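Local coordinates for cytolethal distending toxin protein C (Haemophilus ducreyi, PDB 1SR4) that probably serves as a ricin-like lectin subunit of a tripartite genotoxin, binding carbohydrate at the host cell and helping deliver the DNase I-like CdtB subunit, at residues Ser21-Leu26 with Pro148-Ser153; Ala28-Asn33 with Leu42-Glu47; Phe114-His119 with Tyr142-Leu147. All coordinates share one frame; numbering follows the deposited sequence.

All three contacts belong to one beta-trefoil domain. Contacts 1 and 3 are buried, whereas contact 2 lies partly at the surface, with K32 exposed. Contact 1 holds the segment after the last strand, 144-147, against the first strand, 19-24, largely through a serine and an arginine, and subunits A and B reach its residues. Contacts 2 and 3 are chemically close relatives: in each, a tryptophan indole N-H bonds to a backbone carbonyl beside a water that can bridge the segments. Contact 2 adds backbone and asparagine bonds; contact 3 adds a CH-pi contact and apolar packing on its two aromatic rings. Contact 1 touches both others, and V31 of contact 2 meets W144 of contact 3.

Contact 1: residues Ser21-Leu26 with Pro148-Ser153; sequences SLRSLL and PPFGPS
Here the end of the trefoil returns to its beginning: S21 and R23, on the first strand, face P148, P149 and F150, which follow the last strand, 144-147. Those two strands are antiparallel neighbours, and backbone bonds of S21 with L147 and R23 with G145 carry the pairing up to the point where the prolines turn the chain away.

S21 does most of the work. Its OG accepts the amide hydrogen of F150 N at 2.9 Å, almost straight at 170°, and OG is also bonded to the carbonyl of T44. One buried hydroxyl thus ties the C-terminal loop to the segment leading into strand 46-50. The OG is swung off a staggered position (chi1 -92°), and it also packs against P149 CA at 3.4 Å. S21 CB rests 3.6 Å from P148 O.

R23 reaches along the same side of the strand with an extended chain. Its NH2 comes to 3.8 Å from F150 CD1, with the ring carbon at the guanidinium's edge and the two planes 68° apart, and NH2 approaches the ring obliquely. The guanidinium is fixed elsewhere: NH1 bonds to A28 O, and NH2 to Q66 O of the subunit A chain. G151 O in turn takes a bond from NE2 of that same Q66, so subunit A grips both segments.

Pairing of the first and last strands is characteristic of the beta-trefoil barrel; here the chain that follows packs against the first strand, at the interface with subunit A.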
# COMPACT_ATOMS: atom_id res chain seq x y z
N SER C 21 -11.20 9.77 -2.16
CA SER C 21 -12.15 10.60 -1.45
C SER C 21 -11.24 11.07 -0.31
O SER C 21 -10.42 10.31 0.18
CB SER C 21 -13.37 9.84 -0.92
OG SER C 21 -14.43 9.86 -1.87
N LEU C 22 -11.37 12.34 0.07
CA LEU C 22 -10.56 12.92 1.12
C LEU C 22 -11.46 13.11 2.33
O LEU C 22 -12.42 13.87 2.26
CB LEU C 22 -10.01 14.27 0.64
CG LEU C 22 -9.05 15.06 1.53
CD1 LEU C 22 -7.81 14.23 1.86
CD2 LEU C 22 -8.65 16.34 0.78
N ARG C 23 -11.15 12.43 3.43
CA ARG C 23 -11.97 12.50 4.63
C ARG C 23 -11.23 12.95 5.88
O ARG C 23 -10.10 12.55 6.13
CB ARG C 23 -12.59 11.12 4.94
CG ARG C 23 -13.55 10.56 3.91
CD ARG C 23 -14.00 9.17 4.34
NE ARG C 23 -14.86 8.51 3.36
CZ ARG C 23 -16.19 8.43 3.45
NH1 ARG C 23 -16.83 8.96 4.49
NH2 ARG C 23 -16.89 7.80 2.50
N SER C 24 -11.88 13.77 6.68
CA SER C 24 -11.31 14.20 7.95
C SER C 24 -11.40 12.96 8.84
O SER C 24 -12.44 12.31 8.86
CB SER C 24 -12.16 15.30 8.58
OG SER C 24 -11.91 15.39 9.98
N LEU C 25 -10.35 12.64 9.58
CA LEU C 25 -10.44 11.47 10.44
C LEU C 25 -11.26 11.77 11.68
O LEU C 25 -11.64 10.86 12.42
CB LEU C 25 -9.06 10.96 10.83
CG LEU C 25 -8.26 10.40 9.65
CD1 LEU C 25 -7.10 9.57 10.19
CD2 LEU C 25 -9.17 9.54 8.76
N LEU C 26 -11.55 13.04 11.90
CA LEU C 26 -12.35 13.41 13.05
C LEU C 26 -13.84 13.33 12.70
O LEU C 26 -14.61 12.74 13.43
CB LEU C 26 -11.99 14.82 13.53
CG LEU C 26 -12.68 15.30 14.82
CD1 LEU C 26 -11.83 16.43 15.47
CD2 LEU C 26 -14.09 15.82 14.49
N PRO C 148 -10.30 5.22 -0.58
CA PRO C 148 -10.98 4.84 -1.82
C PRO C 148 -12.15 5.81 -2.03
O PRO C 148 -12.73 6.33 -1.06
CB PRO C 148 -11.44 3.40 -1.54
CG PRO C 148 -10.36 2.87 -0.59
CD PRO C 148 -10.18 4.07 0.34
N PRO C 149 -12.51 6.09 -3.29
CA PRO C 149 -13.61 7.01 -3.57
C PRO C 149 -14.98 6.48 -3.18
O PRO C 149 -15.33 5.34 -3.50
CB PRO C 149 -13.47 7.25 -5.07
CG PRO C 149 -12.91 5.92 -5.57
CD PRO C 149 -11.86 5.64 -4.53
N PHE C 150 -15.75 7.31 -2.48
CA PHE C 150 -17.08 6.93 -2.03
C PHE C 150 -18.01 6.59 -3.20
O PHE C 150 -18.02 7.27 -4.24
CB PHE C 150 -17.73 8.06 -1.22
CG PHE C 150 -19.21 7.86 -1.00
CD1 PHE C 150 -19.67 7.01 0.01
CD2 PHE C 150 -20.15 8.45 -1.86
CE1 PHE C 150 -21.04 6.73 0.16
CE2 PHE C 150 -21.52 8.19 -1.74
CZ PHE C 150 -21.98 7.33 -0.73
N GLY C 151 -18.84 5.57 -3.01
CA GLY C 151 -19.78 5.22 -4.06
C GLY C 151 -19.81 3.73 -4.33
O GLY C 151 -19.34 2.93 -3.52
N PRO C 152 -20.37 3.34 -5.48
CA PRO C 152 -20.46 1.93 -5.86
C PRO C 152 -19.11 1.40 -6.30
O PRO C 152 -18.21 2.17 -6.62
CB PRO C 152 -21.47 1.96 -7.00
CG PRO C 152 -21.16 3.27 -7.67
CD PRO C 152 -20.99 4.21 -6.49
N SER C 153 -18.97 0.09 -6.28
CA SER C 153 -17.75 -0.55 -6.72
C SER C 153 -18.09 -2.02 -6.93
O SER C 153 -19.07 -2.53 -6.39
CB SER C 153 -16.60 -0.38 -5.70
OG SER C 153 -16.79 -1.15 -4.53

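Contact 2: residues Ala28-Asn33 with Leu42-Glu47; sequences AQPVKN and LSTHWE
The W46 indole meets 28-33 with its edge: V31 O and K32 O lie near the ring plane, as does water 1, while N33 CB approaches obliquely, 3.5 Å from CH2. The H45 ring, turned away from the opposite segment, has L42 CA over one face and T44 OG1 at its edge.

W46 NE1 donates to V31 O at 3.0 Å with an angle of 161°. The acceptor sits close to the indole plane, but the donor stands well above the plane of the V31 carbonyl, 51° out of it, and so is not on a lone pair. Water 1 lies within bonding distance of V31 O and T44 O and can bridge them, though other acceptors may compete for its protons.

Two residues further on, the backbones meet directly. N33 N bonds to S43 O at 2.9 Å, and K32 CA adds a CH...O contact to the same oxygen. With CG lodged between its backbone N and carbonyl carbon (chi1 65°), N33 turns its amide toward the 3-10 turn: ND2 makes a weak bond to L42 O at 3.3 Å. Water 2 donates to L42 O and H45 O and weakly accepts from N33 ND2, while N33 OD1 is bonded to H35 N.

The T44 methyl, CG2, packs 3.8 Å from P30 CG and equally close to K32 CE, whose NZ goes on to S38 O.

The short 3-10 turn here leads into W46, which probably corresponds to the tryptophan of the QxW repeat of ricin-like beta-trefoils, with T44 at the glutamine position.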
# COMPACT_ATOMS: atom_id res chain seq x y z
N ALA C 28 -15.01 12.19 9.57
CA ALA C 28 -15.21 11.10 8.60
C ALA C 28 -15.98 11.58 7.37
O ALA C 28 -16.34 10.78 6.50
CB ALA C 28 -15.96 9.92 9.24
N GLN C 29 -16.26 12.88 7.28
CA GLN C 29 -17.00 13.40 6.12
C GLN C 29 -16.07 13.64 4.93
O GLN C 29 -14.98 14.18 5.08
CB GLN C 29 -17.68 14.73 6.47
CG GLN C 29 -18.71 14.64 7.59
CD GLN C 29 -19.35 15.98 7.88
OE1 GLN C 29 -18.66 16.98 8.08
NE2 GLN C 29 -20.68 16.01 7.90
N PRO C 30 -16.48 13.23 3.73
CA PRO C 30 -15.58 13.49 2.60
C PRO C 30 -15.68 14.96 2.18
O PRO C 30 -16.76 15.57 2.27
CB PRO C 30 -16.10 12.54 1.52
CG PRO C 30 -17.56 12.43 1.83
CD PRO C 30 -17.62 12.37 3.34
N VAL C 31 -14.56 15.54 1.76
CA VAL C 31 -14.54 16.92 1.29
C VAL C 31 -15.24 16.83 -0.06
O VAL C 31 -14.91 15.96 -0.87
CB VAL C 31 -13.10 17.44 1.12
CG1 VAL C 31 -13.10 18.86 0.57
CG2 VAL C 31 -12.37 17.41 2.49
N LYS C 32 -16.21 17.70 -0.30
CA LYS C 32 -16.97 17.66 -1.55
C LYS C 32 -16.67 18.80 -2.51
O LYS C 32 -16.15 19.85 -2.11
CB LYS C 32 -18.47 17.67 -1.25
CG LYS C 32 -19.02 16.38 -0.64
CD LYS C 32 -20.54 16.51 -0.51
CE LYS C 32 -21.22 15.18 -0.20
NZ LYS C 32 -22.71 15.34 -0.26
N ASN C 33 -16.97 18.58 -3.79
CA ASN C 33 -16.79 19.63 -4.77
C ASN C 33 -18.20 20.04 -5.19
O ASN C 33 -19.16 19.32 -4.96
CB ASN C 33 -15.93 19.17 -5.96
CG ASN C 33 -16.58 18.07 -6.79
OD1 ASN C 33 -17.56 18.30 -7.49
ND2 ASN C 33 -16.02 16.87 -6.71
N LEU C 42 -20.08 11.46 -7.43
CA LEU C 42 -18.88 12.11 -7.97
C LEU C 42 -18.54 13.41 -7.24
O LEU C 42 -17.44 13.95 -7.39
CB LEU C 42 -19.03 12.38 -9.48
CG LEU C 42 -18.96 11.15 -10.40
CD1 LEU C 42 -19.04 11.62 -11.85
CD2 LEU C 42 -17.67 10.35 -10.16
N SER C 43 -19.48 13.92 -6.44
CA SER C 43 -19.23 15.14 -5.69
C SER C 43 -18.25 14.86 -4.54
O SER C 43 -17.76 15.79 -3.91
CB SER C 43 -20.53 15.71 -5.12
OG SER C 43 -21.11 14.82 -4.19
N THR C 44 -17.98 13.58 -4.28
CA THR C 44 -17.05 13.21 -3.20
C THR C 44 -15.72 12.70 -3.74
O THR C 44 -14.83 12.33 -2.96
CB THR C 44 -17.63 12.10 -2.29
OG1 THR C 44 -17.80 10.90 -3.05
CG2 THR C 44 -18.97 12.52 -1.69
N HIS C 45 -15.58 12.68 -5.07
CA HIS C 45 -14.36 12.20 -5.73
C HIS C 45 -13.40 13.30 -6.15
O HIS C 45 -13.82 14.40 -6.53
CB HIS C 45 -14.69 11.41 -7.01
CG HIS C 45 -15.38 10.10 -6.77
ND1 HIS C 45 -15.29 9.05 -7.66
CD2 HIS C 45 -16.19 9.68 -5.77
CE1 HIS C 45 -16.02 8.04 -7.22
NE2 HIS C 45 -16.58 8.40 -6.08
N TRP C 46 -12.11 12.98 -6.08
CA TRP C 46 -11.03 13.86 -6.49
C TRP C 46 -9.97 13.00 -7.15
O TRP C 46 -9.82 11.81 -6.82
CB TRP C 46 -10.36 14.55 -5.30
CG TRP C 46 -11.29 15.36 -4.46
CD1 TRP C 46 -11.95 14.96 -3.34
CD2 TRP C 46 -11.65 16.72 -4.68
NE1 TRP C 46 -12.71 16.00 -2.85
CE2 TRP C 46 -12.54 17.09 -3.65
CE3 TRP C 46 -11.31 17.67 -5.65
CZ2 TRP C 46 -13.09 18.38 -3.56
CZ3 TRP C 46 -11.85 18.94 -5.56
CH2 TRP C 46 -12.73 19.28 -4.52
N GLU C 47 -9.24 13.61 -8.08
CA GLU C 47 -8.13 12.95 -8.73
C GLU C 47 -6.91 13.54 -8.04
O GLU C 47 -6.81 14.76 -7.88
CB GLU C 47 -8.09 13.28 -10.22
CG GLU C 47 -9.33 12.79 -10.96
CD GLU C 47 -9.37 13.22 -12.41
OE1 GLU C 47 -8.71 14.23 -12.75
OE2 GLU C 47 -10.09 12.57 -13.20
O HOH W 1 -13.72 13.44 -0.75
O HOH W 2 -15.06 14.93 -8.80

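Contact 3: residues Phe114-His119 with Tyr142-Leu147; sequences FCITSH and YQWGIL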
# COMPACT_ATOMS: atom_id res chain seq x y z
N PHE C 114 0.32 26.68 6.22
CA PHE C 114 -0.70 26.52 7.26
C PHE C 114 -1.25 25.09 7.13
O PHE C 114 -1.08 24.46 6.09
CB PHE C 114 -1.86 27.50 7.07
CG PHE C 114 -1.56 28.92 7.49
CD1 PHE C 114 -0.28 29.33 7.82
CD2 PHE C 114 -2.59 29.86 7.52
CE1 PHE C 114 -0.02 30.66 8.16
CE2 PHE C 114 -2.34 31.19 7.86
CZ PHE C 114 -1.06 31.58 8.18
N CYS C 115 -1.94 24.61 8.16
CA CYS C 115 -2.52 23.26 8.16
C CYS C 115 -4.04 23.27 7.97
O CYS C 115 -4.73 24.13 8.50
CB CYS C 115 -2.24 22.55 9.50
SG CYS C 115 -0.52 22.07 9.88
N ILE C 116 -4.56 22.30 7.23
CA ILE C 116 -6.00 22.19 7.04
C ILE C 116 -6.52 21.39 8.22
O ILE C 116 -6.03 20.29 8.50
CB ILE C 116 -6.35 21.42 5.74
CG1 ILE C 116 -5.84 22.20 4.53
CG2 ILE C 116 -7.87 21.18 5.67
CD1 ILE C 116 -6.23 21.56 3.19
N THR C 117 -7.52 21.91 8.91
CA THR C 117 -8.07 21.20 10.07
C THR C 117 -9.59 21.15 9.99
O THR C 117 -10.22 21.93 9.26
CB THR C 117 -7.71 21.91 11.40
OG1 THR C 117 -8.28 23.23 11.40
CG2 THR C 117 -6.21 22.01 11.58
N SER C 118 -10.18 20.22 10.73
CA SER C 118 -11.63 20.10 10.81
C SER C 118 -11.93 19.60 12.22
O SER C 118 -11.68 18.44 12.54
CB SER C 118 -12.16 19.10 9.79
OG SER C 118 -13.58 19.06 9.84
N HIS C 119 -12.47 20.49 13.06
CA HIS C 119 -12.79 20.17 14.46
C HIS C 119 -14.24 19.81 14.71
O HIS C 119 -14.61 19.49 15.84
CB HIS C 119 -12.47 21.38 15.35
CG HIS C 119 -11.02 21.64 15.55
ND1 HIS C 119 -10.27 22.40 14.69
CD2 HIS C 119 -10.17 21.23 16.53
CE1 HIS C 119 -9.02 22.47 15.12
NE2 HIS C 119 -8.93 21.76 16.24
N TYR C 142 -6.46 17.43 12.84
CA TYR C 142 -5.43 17.76 11.85
C TYR C 142 -5.18 16.64 10.87
O TYR C 142 -4.40 16.81 9.94
CB TYR C 142 -4.09 17.99 12.56
CG TYR C 142 -4.03 19.23 13.40
CD1 TYR C 142 -3.39 20.37 12.94
CD2 TYR C 142 -4.66 19.26 14.64
CE1 TYR C 142 -3.38 21.54 13.69
CE2 TYR C 142 -4.65 20.42 15.40
CZ TYR C 142 -4.01 21.55 14.92
OH TYR C 142 -4.00 22.70 15.68
N GLN C 143 -5.83 15.50 11.08
CA GLN C 143 -5.62 14.31 10.28
C GLN C 143 -6.61 14.04 9.18
O GLN C 143 -7.81 14.20 9.36
CB GLN C 143 -5.57 13.10 11.21
CG GLN C 143 -4.52 13.19 12.33
CD GLN C 143 -4.52 11.93 13.15
OE1 GLN C 143 -4.70 10.83 12.62
NE2 GLN C 143 -4.30 12.06 14.46
N TRP C 144 -6.09 13.57 8.06
CA TRP C 144 -6.88 13.28 6.88
C TRP C 144 -6.62 11.88 6.32
O TRP C 144 -5.50 11.38 6.33
CB TRP C 144 -6.54 14.32 5.81
CG TRP C 144 -6.92 15.68 6.30
CD1 TRP C 144 -6.17 16.52 7.07
CD2 TRP C 144 -8.21 16.27 6.20
NE1 TRP C 144 -6.93 17.61 7.46
CE2 TRP C 144 -8.19 17.47 6.94
CE3 TRP C 144 -9.40 15.90 5.55
CZ2 TRP C 144 -9.31 18.31 7.06
CZ3 TRP C 144 -10.51 16.72 5.67
CH2 TRP C 144 -10.46 17.91 6.42
N GLY C 145 -7.68 11.26 5.81
CA GLY C 145 -7.52 9.95 5.21
C GLY C 145 -7.63 10.11 3.70
O GLY C 145 -8.57 10.75 3.22
N ILE C 146 -6.66 9.59 2.95
CA ILE C 146 -6.69 9.64 1.49
C ILE C 146 -7.20 8.22 1.23
O ILE C 146 -6.43 7.27 1.23
CB ILE C 146 -5.28 9.84 0.89
CG1 ILE C 146 -4.79 11.28 1.12
CG2 ILE C 146 -5.32 9.66 -0.64
CD1 ILE C 146 -4.80 11.71 2.54
N LEU C 147 -8.50 8.11 1.01
CA LEU C 147 -9.16 6.81 0.89
C LEU C 147 -9.83 6.48 -0.43
O LEU C 147 -9.94 7.32 -1.32
CB LEU C 147 -10.19 6.71 2.03
CG LEU C 147 -9.62 6.83 3.46
CD1 LEU C 147 -10.70 7.18 4.47
CD2 LEU C 147 -8.96 5.51 3.84
O HOH W 3 -3.61 18.98 8.49
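Strand 115-117 packs here against the chain entering strand 144-147, in a contact carried by Y142 and W144 of the ricin-type beta-trefoil; W144 probably takes the place of the QxW tryptophan, although Y142 stands at the glutamine position. C115 comes first: its CB lies 4.2 Å from Y142 CD1, near the plane of the tyrosine ring and at its edge, while SG is spent in the disulfide with C129.

I116 follows and takes the polar load through its backbone. W144 NE1 donates to I116 O at 3.0 Å; the oxygen stays near the indole plane, but the donor stands 53° out of the carbonyl plane, away from the lone-pair directions. Water 3 sits 2.8 Å from I116 O and 2.7 Å from Y142 O, so it is placed to bridge the two carbonyls, although other acceptors may compete. The side chain of I116 crosses W144 at about a right angle, with its CG2 branch 3.5 Å from CZ2. Strand 105-109 also lies against this pair through I107.

Next, T117 brings a methyl over one face of Y142, a CH-pi contact with CG2 3.8 Å from the ring centroid and 22° off the normal. With OG1 between the backbone N and carbonyl carbon (chi1 62°), CG2 lies anti to that carbon and reaches the face, while OG1 bonds E127 OE2.

S118 closes the contact at the far end of the indole. Its OG bonds to D123 O, and its CB approaches the six-membered ring of W144 obliquely, 4.0 Å from CH2.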